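Local coordinates for type I polyketide synthase PikAII (Streptomyces venezuelae, PDB 3QP9), which carries a C2-type ketoreductase region with a Rossmann fold, of a class that probably epimerises polyketide intermediates instead of reducing them, at residues Arg89-Ala93 / Gln140-Ala145; Arg231-Arg235 / Thr507-Leu512; Leu343-Leu349 / Pro395-Phe400. All blocks are in the same frame, centred on the assembly; numbering follows the deposited sequence.

Interaction 1 of 3, residues Arg89-Ala93 / Gln140-Ala145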
ATOM      1  N   ARG A  89      -1.509  24.293   2.391  1.00 59.78           N
ATOM      2  CA  ARG A  89      -0.920  23.937   3.644  1.00 57.85           C
ATOM      3  C   ARG A  89      -0.967  25.147   4.600  1.00 57.59           C
ATOM      4  O   ARG A  89      -1.522  25.065   5.705  1.00 55.67           O
ATOM      5  CB  ARG A  89       0.457  23.264   3.431  1.00 57.26           C
ATOM      6  CG  ARG A  89       1.715  24.033   3.674  1.00 58.78           C
ATOM      7  CD  ARG A  89       2.621  23.253   4.633  1.00 55.69           C
ATOM      8  NE  ARG A  89       3.749  22.564   4.024  1.00 53.67           N
ATOM      9  CZ  ARG A  89       4.889  22.296   4.662  1.00 56.17           C
ATOM     10  NH1 ARG A  89       5.079  22.700   5.909  1.00 54.25           N
ATOM     11  NH2 ARG A  89       5.868  21.634   4.046  1.00 59.12           N
ATOM     12  N   GLN A  90      -0.489  26.297   4.133  1.00 58.00           N
ATOM     13  CA  GLN A  90      -0.519  27.492   4.966  1.00 58.23           C
ATOM     14  C   GLN A  90      -1.901  27.830   5.539  1.00 57.12           C
ATOM     15  O   GLN A  90      -1.994  28.158   6.718  1.00 56.50           O
ATOM     16  CB  GLN A  90       0.194  28.665   4.289  1.00 59.76           C
ATOM     17  CG  GLN A  90       1.730  28.667   4.573  1.00 63.48           C
ATOM     18  CD  GLN A  90       2.381  27.248   4.781  1.00 64.70           C
ATOM     19  OE1 GLN A  90       3.187  26.793   3.954  1.00 64.04           O
ATOM     20  NE2 GLN A  90       2.048  26.580   5.902  1.00 65.26           N
ATOM     21  N   ARG A  91      -2.969  27.691   4.748  1.00 56.18           N
ATOM     22  CA  ARG A  91      -4.331  27.882   5.278  1.00 55.73           C
ATOM     23  C   ARG A  91      -4.658  26.914   6.409  1.00 54.56           C
ATOM     24  O   ARG A  91      -5.247  27.318   7.418  1.00 53.57           O
ATOM     25  CB  ARG A  91      -5.377  27.762   4.173  1.00 56.77           C
ATOM     26  CG  ARG A  91      -5.075  28.620   2.955  1.00 61.77           C
ATOM     27  CD  ARG A  91      -5.574  30.052   3.144  1.00 69.39           C
ATOM     28  NE  ARG A  91      -5.660  30.821   1.900  1.00 73.80           N
ATOM     29  CZ  ARG A  91      -6.418  30.510   0.836  1.00 77.34           C
ATOM     30  NH1 ARG A  91      -7.158  29.401   0.815  1.00 77.14           N
ATOM     31  NH2 ARG A  91      -6.431  31.309  -0.238  1.00 78.43           N
ATOM     32  N   LEU A  92      -4.271  25.631   6.241  1.00 51.48           N
ATOM     33  CA  LEU A  92      -4.565  24.620   7.253  1.00 50.10           C
ATOM     34  C   LEU A  92      -3.761  24.888   8.526  1.00 48.80           C
ATOM     35  O   LEU A  92      -4.287  24.719   9.606  1.00 47.60           O
ATOM     36  CB  LEU A  92      -4.264  23.202   6.754  1.00 48.29           C
ATOM     37  CG  LEU A  92      -5.273  22.078   7.044  1.00 48.66           C
ATOM     38  CD1 LEU A  92      -4.758  20.682   6.558  1.00 48.06           C
ATOM     39  CD2 LEU A  92      -5.699  21.992   8.464  1.00 43.71           C
ATOM     40  N   ALA A  93      -2.486  25.256   8.378  1.00 49.17           N
ATOM     41  CA  ALA A  93      -1.632  25.575   9.538  1.00 50.28           C
ATOM     42  C   ALA A  93      -2.203  26.766  10.348  1.00 49.47           C
ATOM     43  O   ALA A  93      -2.157  26.768  11.577  1.00 50.03           O
ATOM     44  CB  ALA A  93      -0.164  25.856   9.106  1.00 51.14           C
ATOM     45  N   GLN A 140       1.893  17.855   7.353  1.00 38.66           N
ATOM     46  CA  GLN A 140       2.881  18.915   7.159  1.00 41.06           C
ATOM     47  C   GLN A 140       2.489  20.124   7.999  1.00 41.62           C
ATOM     48  O   GLN A 140       3.325  20.690   8.698  1.00 44.69           O
ATOM     49  CB  GLN A 140       2.879  19.339   5.694  1.00 42.14           C
ATOM     50  CG  GLN A 140       3.721  18.488   4.796  1.00 41.52           C
ATOM     51  CD  GLN A 140       3.473  18.716   3.326  1.00 39.74           C
ATOM     52  OE1 GLN A 140       2.499  19.377   2.885  1.00 40.04           O
ATOM     53  NE2 GLN A 140       4.381  18.187   2.546  1.00 34.67           N
ATOM     54  N   ALA A 141       1.205  20.481   7.919  1.00 41.91           N
ATOM     55  CA  ALA A 141       0.621  21.675   8.521  1.00 41.93           C
ATOM     56  C   ALA A 141       0.569  21.606  10.056  1.00 42.30           C
ATOM     57  O   ALA A 141       0.745  22.623  10.731  1.00 40.61           O
ATOM     58  CB  ALA A 141      -0.719  21.937   7.955  1.00 40.68           C
ATOM     59  N   LEU A 142       0.309  20.409  10.613  1.00 40.71           N
ATOM     60  CA  LEU A 142       0.495  20.192  12.072  1.00 41.00           C
ATOM     61  C   LEU A 142       1.873  20.675  12.604  1.00 41.76           C
ATOM     62  O   LEU A 142       1.965  21.337  13.640  1.00 42.51           O
ATOM     63  CB  LEU A 142       0.298  18.696  12.404  1.00 38.65           C
ATOM     64  CG  LEU A 142      -1.196  18.288  12.336  1.00 39.12           C
ATOM     65  CD1 LEU A 142      -1.319  16.747  12.351  1.00 32.45           C
ATOM     66  CD2 LEU A 142      -2.046  18.923  13.451  1.00 35.86           C
ATOM     67  N   GLU A 143       2.939  20.331  11.898  1.00 43.58           N
ATOM     68  CA  GLU A 143       4.271  20.764  12.288  1.00 45.88           C
ATOM     69  C   GLU A 143       4.409  22.277  12.069  1.00 46.83           C
ATOM     70  O   GLU A 143       4.993  22.926  12.912  1.00 48.32           O
ATOM     71  CB  GLU A 143       5.377  20.002  11.548  1.00 46.05           C
ATOM     72  CG  GLU A 143       6.744  20.106  12.252  1.00 53.69           C
ATOM     73  CD  GLU A 143       7.879  19.321  11.568  1.00 61.64           C
ATOM     74  OE1 GLU A 143       8.844  18.943  12.288  1.00 64.29           O
ATOM     75  OE2 GLU A 143       7.823  19.090  10.323  1.00 65.55           O
ATOM     76  N   ASP A 144       3.825  22.835  11.002  1.00 47.71           N
ATOM     77  CA  ASP A 144       3.890  24.311  10.766  1.00 48.64           C
ATOM     78  C   ASP A 144       3.169  25.080  11.865  1.00 48.21           C
ATOM     79  O   ASP A 144       3.591  26.172  12.218  1.00 47.38           O
ATOM     80  CB  ASP A 144       3.249  24.754   9.455  1.00 49.01           C
ATOM     81  CG  ASP A 144       3.859  24.111   8.233  1.00 52.04           C
ATOM     82  OD1 ASP A 144       3.104  24.034   7.208  1.00 48.68           O
ATOM     83  OD2 ASP A 144       5.050  23.686   8.282  1.00 53.31           O
ATOM     84  N   ALA A 145       2.046  24.543  12.347  1.00 45.22           N
ATOM     85  CA  ALA A 145       1.348  25.133  13.476  1.00 44.06           C
ATOM     86  C   ALA A 145       1.900  24.806  14.907  1.00 43.36           C
ATOM     87  O   ALA A 145       1.352  25.289  15.914  1.00 42.40           O
ATOM     88  CB  ALA A 145      -0.127  24.795  13.385  1.00 43.99           C
TER

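Interaction 2 of 3, residues Arg231-Arg235 / Thr507-Leu512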
ATOM      1  N   ARG A 231      -1.972  -5.141  13.514  1.00 22.76           N
ATOM      2  CA  ARG A 231      -1.188  -5.553  12.342  1.00 21.04           C
ATOM      3  C   ARG A 231       0.182  -6.158  12.665  1.00 19.91           C
ATOM      4  O   ARG A 231       0.998  -5.592  13.480  1.00 24.33           O
ATOM      5  CB  ARG A 231      -1.028  -4.345  11.410  1.00 20.08           C
ATOM      6  CG  ARG A 231      -0.495  -4.694   9.966  1.00 17.53           C
ATOM      7  CD  ARG A 231      -0.937  -3.509   9.017  1.00 19.21           C
ATOM      8  NE  ARG A 231      -0.343  -3.711   7.658  1.00 20.11           N
ATOM      9  CZ  ARG A 231       0.903  -3.382   7.295  1.00 19.47           C
ATOM     10  NH1 ARG A 231       1.295  -3.591   6.012  1.00 25.40           N
ATOM     11  NH2 ARG A 231       1.812  -2.991   8.178  1.00 20.84           N
ATOM     12  N   ARG A 232       0.463  -7.271  12.034  1.00 20.65           N
ATOM     13  CA  ARG A 232       1.710  -8.032  12.320  1.00 22.24           C
ATOM     14  C   ARG A 232       2.286  -8.536  11.008  1.00 23.90           C
ATOM     15  O   ARG A 232       1.529  -9.064  10.191  1.00 24.35           O
ATOM     16  CB  ARG A 232       1.318  -9.296  13.213  1.00 22.33           C
ATOM     17  CG  ARG A 232       0.917  -8.963  14.649  1.00 20.16           C
ATOM     18  CD  ARG A 232       2.125  -8.256  15.409  1.00 24.15           C
ATOM     19  NE  ARG A 232       1.784  -8.097  16.848  1.00 26.15           N
ATOM     20  CZ  ARG A 232       1.189  -7.026  17.342  1.00 27.11           C
ATOM     21  NH1 ARG A 232       0.946  -6.928  18.632  1.00 27.75           N
ATOM     22  NH2 ARG A 232       0.843  -6.043  16.514  1.00 25.70           N
ATOM     23  N   LEU A 233       3.587  -8.422  10.795  1.00 23.53           N
ATOM     24  CA  LEU A 233       4.285  -9.177   9.738  1.00 23.59           C
ATOM     25  C   LEU A 233       4.776 -10.496  10.278  1.00 24.44           C
ATOM     26  O   LEU A 233       5.492 -10.533  11.263  1.00 25.11           O
ATOM     27  CB  LEU A 233       5.448  -8.329   9.211  1.00 23.20           C
ATOM     28  CG  LEU A 233       6.199  -9.023   8.070  1.00 22.86           C
ATOM     29  CD1 LEU A 233       5.266  -8.757   6.846  1.00 22.87           C
ATOM     30  CD2 LEU A 233       7.545  -8.277   7.951  1.00 27.42           C
ATOM     31  N   VAL A 234       4.300 -11.606   9.719  1.00 24.17           N
ATOM     32  CA  VAL A 234       4.713 -12.899  10.170  1.00 24.82           C
ATOM     33  C   VAL A 234       5.284 -13.748   9.022  1.00 25.19           C
ATOM     34  O   VAL A 234       5.049 -13.492   7.825  1.00 24.52           O
ATOM     35  CB  VAL A 234       3.503 -13.700  10.851  1.00 25.89           C
ATOM     36  CG1 VAL A 234       2.959 -12.877  12.131  1.00 29.10           C
ATOM     37  CG2 VAL A 234       2.466 -13.986   9.829  1.00 26.16           C
ATOM     38  N   ARG A 235       5.978 -14.833   9.358  1.00 27.10           N
ATOM     39  CA  ARG A 235       6.409 -15.758   8.288  1.00 30.34           C
ATOM     40  C   ARG A 235       5.230 -16.457   7.683  1.00 30.47           C
ATOM     41  O   ARG A 235       4.273 -16.854   8.375  1.00 29.37           O
ATOM     42  CB  ARG A 235       7.343 -16.871   8.829  1.00 31.91           C
ATOM     43  CG  ARG A 235       8.718 -16.361   8.984  1.00 35.14           C
ATOM     44  CD  ARG A 235       9.781 -17.410   9.260  1.00 38.22           C
ATOM     45  NE  ARG A 235      10.989 -16.648   9.572  1.00 36.96           N
ATOM     46  CZ  ARG A 235      11.815 -16.130   8.677  1.00 40.09           C
ATOM     47  NH1 ARG A 235      12.885 -15.408   9.086  1.00 37.30           N
ATOM     48  NH2 ARG A 235      11.580 -16.348   7.388  1.00 39.65           N
ATOM     49  N   THR A 507       5.192  -2.435  17.026  1.00 26.17           N
ATOM     50  CA  THR A 507       4.876  -3.832  17.371  1.00 25.34           C
ATOM     51  C   THR A 507       4.645  -4.670  16.125  1.00 23.82           C
ATOM     52  O   THR A 507       4.264  -5.883  16.187  1.00 23.92           O
ATOM     53  CB  THR A 507       3.576  -3.912  18.158  1.00 24.68           C
ATOM     54  OG1 THR A 507       2.547  -3.209  17.423  1.00 29.14           O
ATOM     55  CG2 THR A 507       3.682  -3.331  19.603  1.00 26.00           C
ATOM     56  N   LEU A 508       4.875  -4.104  14.949  1.00 25.62           N
ATOM     57  CA  LEU A 508       4.686  -4.828  13.693  1.00 24.64           C
ATOM     58  C   LEU A 508       5.487  -6.143  13.607  1.00 26.47           C
ATOM     59  O   LEU A 508       5.051  -7.137  13.011  1.00 24.81           O
ATOM     60  CB  LEU A 508       5.067  -3.899  12.493  1.00 27.96           C
ATOM     61  CG  LEU A 508       4.690  -4.520  11.155  1.00 25.32           C
ATOM     62  CD1 LEU A 508       3.106  -4.779  10.841  1.00 24.75           C
ATOM     63  CD2 LEU A 508       5.418  -3.917   9.966  1.00 22.25           C
ATOM     64  N   LEU A 509       6.670  -6.164  14.199  1.00 25.99           N
ATOM     65  CA  LEU A 509       7.517  -7.364  14.124  1.00 25.17           C
ATOM     66  C   LEU A 509       7.461  -8.193  15.440  1.00 24.32           C
ATOM     67  O   LEU A 509       8.308  -9.035  15.645  1.00 24.83           O
ATOM     68  CB  LEU A 509       8.995  -6.849  13.938  1.00 25.00           C
ATOM     69  CG  LEU A 509       9.188  -5.901  12.789  1.00 26.63           C
ATOM     70  CD1 LEU A 509      10.665  -5.471  12.619  1.00 27.47           C
ATOM     71  CD2 LEU A 509       8.640  -6.647  11.468  1.00 25.19           C
ATOM     72  N   ALA A 510       6.467  -7.981  16.298  1.00 25.52           N
ATOM     73  CA  ALA A 510       6.403  -8.611  17.629  1.00 24.83           C
ATOM     74  C   ALA A 510       6.237 -10.100  17.530  1.00 24.17           C
ATOM     75  O   ALA A 510       6.615 -10.816  18.441  1.00 21.95           O
ATOM     76  CB  ALA A 510       5.238  -7.985  18.468  1.00 26.42           C
ATOM     77  N   ASP A 511       5.656 -10.546  16.426  1.00 23.41           N
ATOM     78  CA  ASP A 511       5.276 -11.948  16.309  1.00 25.92           C
ATOM     79  C   ASP A 511       6.157 -12.672  15.223  1.00 24.94           C
ATOM     80  O   ASP A 511       5.805 -13.671  14.605  1.00 25.15           O
ATOM     81  CB  ASP A 511       3.746 -12.059  16.079  1.00 27.96           C
ATOM     82  CG  ASP A 511       2.870 -11.531  17.308  1.00 30.01           C
ATOM     83  OD1 ASP A 511       3.339 -11.178  18.419  1.00 34.80           O
ATOM     84  OD2 ASP A 511       1.655 -11.460  17.097  1.00 32.61           O
ATOM     85  N   LEU A 512       7.317 -12.115  14.954  1.00 24.88           N
ATOM     86  CA  LEU A 512       8.230 -12.722  14.041  1.00 24.76           C
ATOM     87  C   LEU A 512       9.534 -13.046  14.793  1.00 24.43           C
ATOM     88  O   LEU A 512      10.338 -12.153  15.058  1.00 26.33           O
ATOM     89  CB  LEU A 512       8.488 -11.733  12.884  1.00 25.40           C
ATOM     90  CG  LEU A 512       9.383 -12.127  11.712  1.00 27.93           C
ATOM     91  CD1 LEU A 512       8.760 -13.371  11.213  1.00 37.83           C
ATOM     92  CD2 LEU A 512       9.280 -11.032  10.609  1.00 30.28           C
TER
HETATM   93  O   HOH W   1       1.669  -2.864  14.113  1.00 24.66           O
HETATM   94  O   HOH W   2       2.101  -9.337  19.767  1.00 34.53           O
HETATM   95  O   HOH W   3       4.923  -9.709  13.913  1.00 25.30           O
HETATM   96  O   HOH W   4       6.351 -15.365  12.250  1.00 32.91           O

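Interaction 3 of 3, residues Leu343-Leu349 / Pro395-Phe400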
ATOM      1  N   LEU A 343      -6.142 -14.001 -23.250  1.00 28.69           N
ATOM      2  CA  LEU A 343      -5.400 -13.601 -22.078  1.00 32.61           C
ATOM      3  C   LEU A 343      -5.494 -14.646 -20.887  1.00 31.24           C
ATOM      4  O   LEU A 343      -6.572 -14.968 -20.421  1.00 31.43           O
ATOM      5  CB  LEU A 343      -5.905 -12.201 -21.687  1.00 29.13           C
ATOM      6  CG  LEU A 343      -5.027 -11.114 -21.117  1.00 38.59           C
ATOM      7  CD1 LEU A 343      -5.682 -10.509 -19.860  1.00 35.25           C
ATOM      8  CD2 LEU A 343      -3.657 -11.587 -20.858  1.00 32.45           C
ATOM      9  N   SER A 344      -4.342 -15.155 -20.448  1.00 31.24           N
ATOM     10  CA  SER A 344      -4.199 -16.166 -19.396  1.00 30.47           C
ATOM     11  C   SER A 344      -3.657 -15.510 -18.090  1.00 29.42           C
ATOM     12  O   SER A 344      -4.028 -15.908 -16.981  1.00 29.72           O
ATOM     13  CB  SER A 344      -3.199 -17.232 -19.854  1.00 30.87           C
ATOM     14  OG  SER A 344      -3.068 -18.214 -18.910  1.00 33.42           O
ATOM     15  N   ALA A 345      -2.739 -14.556 -18.210  1.00 29.51           N
ATOM     16  CA  ALA A 345      -2.161 -13.959 -17.037  1.00 26.30           C
ATOM     17  C   ALA A 345      -1.534 -12.638 -17.377  1.00 25.95           C
ATOM     18  O   ALA A 345      -1.059 -12.432 -18.491  1.00 24.36           O
ATOM     19  CB  ALA A 345      -1.117 -14.916 -16.330  1.00 27.64           C
ATOM     20  N   VAL A 346      -1.505 -11.749 -16.403  1.00 25.76           N
ATOM     21  CA  VAL A 346      -0.853 -10.456 -16.559  1.00 27.33           C
ATOM     22  C   VAL A 346       0.222 -10.254 -15.451  1.00 28.76           C
ATOM     23  O   VAL A 346      -0.100 -10.472 -14.243  1.00 30.81           O
ATOM     24  CB  VAL A 346      -1.930  -9.300 -16.479  1.00 26.65           C
ATOM     25  CG1 VAL A 346      -1.240  -7.936 -16.514  1.00 26.99           C
ATOM     26  CG2 VAL A 346      -2.810  -9.358 -17.594  1.00 27.83           C
ATOM     27  N   LEU A 347       1.471  -9.899 -15.831  1.00 27.46           N
ATOM     28  CA  LEU A 347       2.506  -9.569 -14.914  1.00 28.72           C
ATOM     29  C   LEU A 347       2.703  -8.085 -15.031  1.00 28.12           C
ATOM     30  O   LEU A 347       3.220  -7.609 -16.024  1.00 28.56           O
ATOM     31  CB  LEU A 347       3.887 -10.290 -15.090  1.00 25.44           C
ATOM     32  CG  LEU A 347       3.731 -11.812 -15.051  1.00 28.84           C
ATOM     33  CD1 LEU A 347       5.160 -12.482 -15.041  1.00 26.24           C
ATOM     34  CD2 LEU A 347       3.004 -12.236 -13.788  1.00 30.73           C
ATOM     35  N   HIS A 348       2.208  -7.367 -14.032  1.00 27.66           N
ATOM     36  CA  HIS A 348       2.264  -5.912 -14.081  1.00 29.43           C
ATOM     37  C   HIS A 348       3.407  -5.300 -13.292  1.00 30.22           C
ATOM     38  O   HIS A 348       3.383  -5.378 -12.079  1.00 31.32           O
ATOM     39  CB  HIS A 348       0.912  -5.244 -13.733  1.00 28.66           C
ATOM     40  CG  HIS A 348       0.942  -3.749 -13.936  1.00 33.08           C
ATOM     41  ND1 HIS A 348       0.466  -2.852 -12.998  1.00 35.23           N
ATOM     42  CD2 HIS A 348       1.414  -3.003 -14.964  1.00 28.54           C
ATOM     43  CE1 HIS A 348       0.627  -1.615 -13.449  1.00 24.63           C
ATOM     44  NE2 HIS A 348       1.216  -1.676 -14.639  1.00 36.13           N
ATOM     45  N   LEU A 349       4.372  -4.667 -13.976  1.00 30.07           N
ATOM     46  CA  LEU A 349       5.591  -4.153 -13.338  1.00 32.82           C
ATOM     47  C   LEU A 349       5.639  -2.657 -13.578  1.00 33.33           C
ATOM     48  O   LEU A 349       6.207  -2.220 -14.576  1.00 33.09           O
ATOM     49  CB  LEU A 349       6.884  -4.830 -13.855  1.00 30.34           C
ATOM     50  CG  LEU A 349       7.023  -6.315 -13.498  1.00 33.00           C
ATOM     51  CD1 LEU A 349       6.192  -7.205 -14.470  1.00 29.76           C
ATOM     52  CD2 LEU A 349       8.572  -6.728 -13.531  1.00 35.23           C
ATOM     53  N   PRO A 395      -8.438 -14.469 -16.046  1.00 38.95           N
ATOM     54  CA  PRO A 395      -6.997 -14.317 -16.111  1.00 36.69           C
ATOM     55  C   PRO A 395      -6.475 -13.993 -14.687  1.00 35.36           C
ATOM     56  O   PRO A 395      -7.226 -13.452 -13.873  1.00 36.48           O
ATOM     57  CB  PRO A 395      -6.814 -13.127 -17.039  1.00 37.21           C
ATOM     58  CG  PRO A 395      -8.249 -12.847 -17.613  1.00 38.49           C
ATOM     59  CD  PRO A 395      -9.141 -13.271 -16.480  1.00 39.60           C
ATOM     60  N   VAL A 396      -5.229 -14.359 -14.377  1.00 32.92           N
ATOM     61  CA  VAL A 396      -4.550 -13.937 -13.170  1.00 31.92           C
ATOM     62  C   VAL A 396      -3.868 -12.545 -13.387  1.00 31.60           C
ATOM     63  O   VAL A 396      -3.085 -12.350 -14.355  1.00 32.26           O
ATOM     64  CB  VAL A 396      -3.463 -15.036 -12.843  1.00 32.53           C
ATOM     65  CG1 VAL A 396      -2.118 -14.466 -12.353  1.00 35.30           C
ATOM     66  CG2 VAL A 396      -4.050 -16.224 -12.032  1.00 37.43           C
ATOM     67  N   LEU A 397      -4.092 -11.619 -12.473  1.00 27.57           N
ATOM     68  CA  LEU A 397      -3.486 -10.326 -12.527  1.00 28.46           C
ATOM     69  C   LEU A 397      -2.528 -10.206 -11.338  1.00 28.67           C
ATOM     70  O   LEU A 397      -2.978 -10.242 -10.146  1.00 30.91           O
ATOM     71  CB  LEU A 397      -4.553  -9.241 -12.473  1.00 27.48           C
ATOM     72  CG  LEU A 397      -4.005  -7.785 -12.359  1.00 25.03           C
ATOM     73  CD1 LEU A 397      -3.178  -7.244 -13.597  1.00 23.90           C
ATOM     74  CD2 LEU A 397      -5.174  -6.858 -12.166  1.00 29.37           C
ATOM     75  N   VAL A 398      -1.232 -10.144 -11.649  1.00 26.58           N
ATOM     76  CA  VAL A 398      -0.215 -10.143 -10.713  1.00 25.87           C
ATOM     77  C   VAL A 398       0.398  -8.771 -10.677  1.00 26.12           C
ATOM     78  O   VAL A 398       0.981  -8.286 -11.660  1.00 27.91           O
ATOM     79  CB  VAL A 398       0.898 -11.200 -11.061  1.00 25.90           C
ATOM     80  CG1 VAL A 398       1.956 -11.227  -9.964  1.00 25.24           C
ATOM     81  CG2 VAL A 398       0.241 -12.538 -11.272  1.00 25.16           C
ATOM     82  N   LEU A 399       0.236  -8.101  -9.531  1.00 25.44           N
ATOM     83  CA  LEU A 399       0.843  -6.762  -9.261  1.00 26.24           C
ATOM     84  C   LEU A 399       2.152  -6.823  -8.510  1.00 27.81           C
ATOM     85  O   LEU A 399       2.296  -7.505  -7.433  1.00 27.17           O
ATOM     86  CB  LEU A 399      -0.197  -5.969  -8.427  1.00 25.73           C
ATOM     87  CG  LEU A 399      -1.613  -6.048  -9.010  1.00 25.85           C
ATOM     88  CD1 LEU A 399      -2.658  -5.152  -8.132  1.00 27.31           C
ATOM     89  CD2 LEU A 399      -1.619  -5.510 -10.473  1.00 30.08           C
ATOM     90  N   PHE A 400       3.138  -6.115  -9.035  1.00 30.69           N
ATOM     91  CA  PHE A 400       4.432  -5.981  -8.358  1.00 30.14           C
ATOM     92  C   PHE A 400       4.378  -4.761  -7.442  1.00 30.91           C
ATOM     93  O   PHE A 400       4.405  -3.641  -7.909  1.00 30.44           O
ATOM     94  CB  PHE A 400       5.593  -5.856  -9.395  1.00 27.45           C
ATOM     95  CG  PHE A 400       6.078  -7.200  -9.932  1.00 31.14           C
ATOM     96  CD1 PHE A 400       5.197  -8.198 -10.260  1.00 32.57           C
ATOM     97  CD2 PHE A 400       7.446  -7.458 -10.103  1.00 27.62           C
ATOM     98  CE1 PHE A 400       5.666  -9.424 -10.742  1.00 38.90           C
ATOM     99  CE2 PHE A 400       7.915  -8.705 -10.568  1.00 29.54           C
ATOM    100  CZ  PHE A 400       7.074  -9.674 -10.872  1.00 30.28           C
TER

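Interaction 1 of 3, residues Arg89-Ala93 / Gln140-Ala145
R89 and D144 form a salt bridge between two helix surfaces, with R89 NH1 2.6 Å from D144 OD2. The guanidinium and carboxylate are nearly coplanar (4° apart), and the acid lies at the edge of the arginine, where its N-H groups point. Q90 turns its amide toward the same carboxylate; the bond from its NE2 to D144 OD1 is doubtful, because that oxygen lies too close to a neighbour in the model. Over one face of the R89 guanidinium lies Q140, its CB 3.7 Å above the plane and its amide stacked 24° from parallel. The far end of Q140 is engaged by the carbonyls of T361 and L358. Below the charges the packing is apolar and small: A141 CB meets A93 CB at 4.1 Å and L92 CB at 4.0 Å. A145 CB makes a backbone contact, 3.4 Å from A93 O. Alanine suits these places, since short side chains let A93 and A141 come within 4.6 Å, CA to CA. The axes of the two short segments thus pass 8.3 Å apart at -53°. L92 reaches on to T137 and L138, while A141 and A145 touch L96, so the contact joins helix 89-102 to helix 130-144, which precedes strand 151-156.

Interaction 2 of 3, residues Arg231-Arg235 / Thr507-Leu512
L233 and L508 make the direct backbone link, L233 N donating to L508 O at 3.0 Å with an N-H...O angle of 158°. Two overlapping type I turns, T507 to A510 and L509 to L512, place L508 O against the strand, while D511 O reaches it through water 4.

Water fills in where backbones do not meet. Water 3 donates to L233 O and L508 O and accepts from D511 N, three bonds to one molecule; water 4 spans R235 N and D511 O, and water 1 rests on R231 O with a weak bond to T507 OG1.

R232 carries the charged contact across the segments; its chain points away at its root and folds back through a bend at chi2 (-61°). Its NH2 donates to R231 O at 3.1 Å, the acceptor lying in the guanidinium plane although the donor stands well above the carbonyl plane. T507 O sits 3.1 Å above the guanidinium plane of R232, over one face, where no N-H points at it. The salt bridge from R232 NE to D511 OD2 is long at 3.4 Å and weak as a hydrogen bond; water 2 joins NH1 to the other carboxylate oxygen, and E218 is the stronger partner of R232.

Apolar contacts are made by leucines, whose branches pack between turn and strand. L233 CD2 meets L509 CD2 at 4.0 Å. L512 CD1 lies 3.7 Å from CG of R235, whose charge pairs with E514. L508 CD1 lies against both CG and the guanidinium end of R231, which bonds I406 O; W407 and W493 add to this cluster.

R232 and V234 pair with strand 29-36, leaving the opposite edge, where R231 still bonds Q220, to the loop. Two overlapping type I beta turns thus pack against the edge of strand 227-235 and lead to L512, the N-cap of helix 513-516.

Interaction 3 of 3, residues Leu343-Leu349 / Pro395-Phe400
V346 and L397 are neighbours in a parallel pair of strands, and V346 CG1 meets L397 CD1 at 3.6 Å as the two side chains run alongside each other on one face. Both first torsions put the leading branch opposite the backbone N (175° and 173°), which sends the two chains off in step. H348 and L399 share this face, H348 CB resting near L399 CD2.

On the other face L347 adopts a different first torsion, with CG opposite the carbonyl carbon (-56°). This swings CD2 across to V398, 3.6 Å from its CB, while the small A345 meets V396 CG1 through its CB. Valine, branched at CB, suits extended backbone; leucine adds apolar bulk. At the far end L349 lies over F400: its CG is 3.8 Å from the ring centroid, a CH-pi contact over the face, and the ring also meets W441.

The backbone bonds alternate between the strands. The series starts with V396 N to S344 O, long at 3.3 Å, an oxygen shared with R393; V346 N to V396 O follows at 2.7 Å, and then V398 N, H348 N and F400 N donate in turn. P395, having no N-H to offer, suits the position just before the pairing begins.

Strand 253-256 flanks 343-348 on the side away from 396-402, and 435-441 flanks 396-402 on its other side. Helix 363-386, the crossover connection of this Rossmann beta-alpha-beta unit, touches H348 and L399, while helix 262-274 packs on L347 and helix 468-481 on V398 and F400.

Interaction 3 is the buried one, set among the parallel strands of the KR domain and held by regular backbone bonds with apolar side chains on both faces. Interaction 1 is nearer the surface: two helices join through a charged pair over small alanines, about 41 Å from interaction 3 between centres and on the opposite side of the chain's centre. Interaction 2 is intermediate, a strand edge met by an irregular loop, where water bridges and one long arginine-aspartate pair supplement a single direct backbone bond. Interactions 2 and 3 reach the same run of strands without touching, their nearest atoms about 14 Å apart, and the 343-400 region falls between the two segments of interaction 2 in sequence.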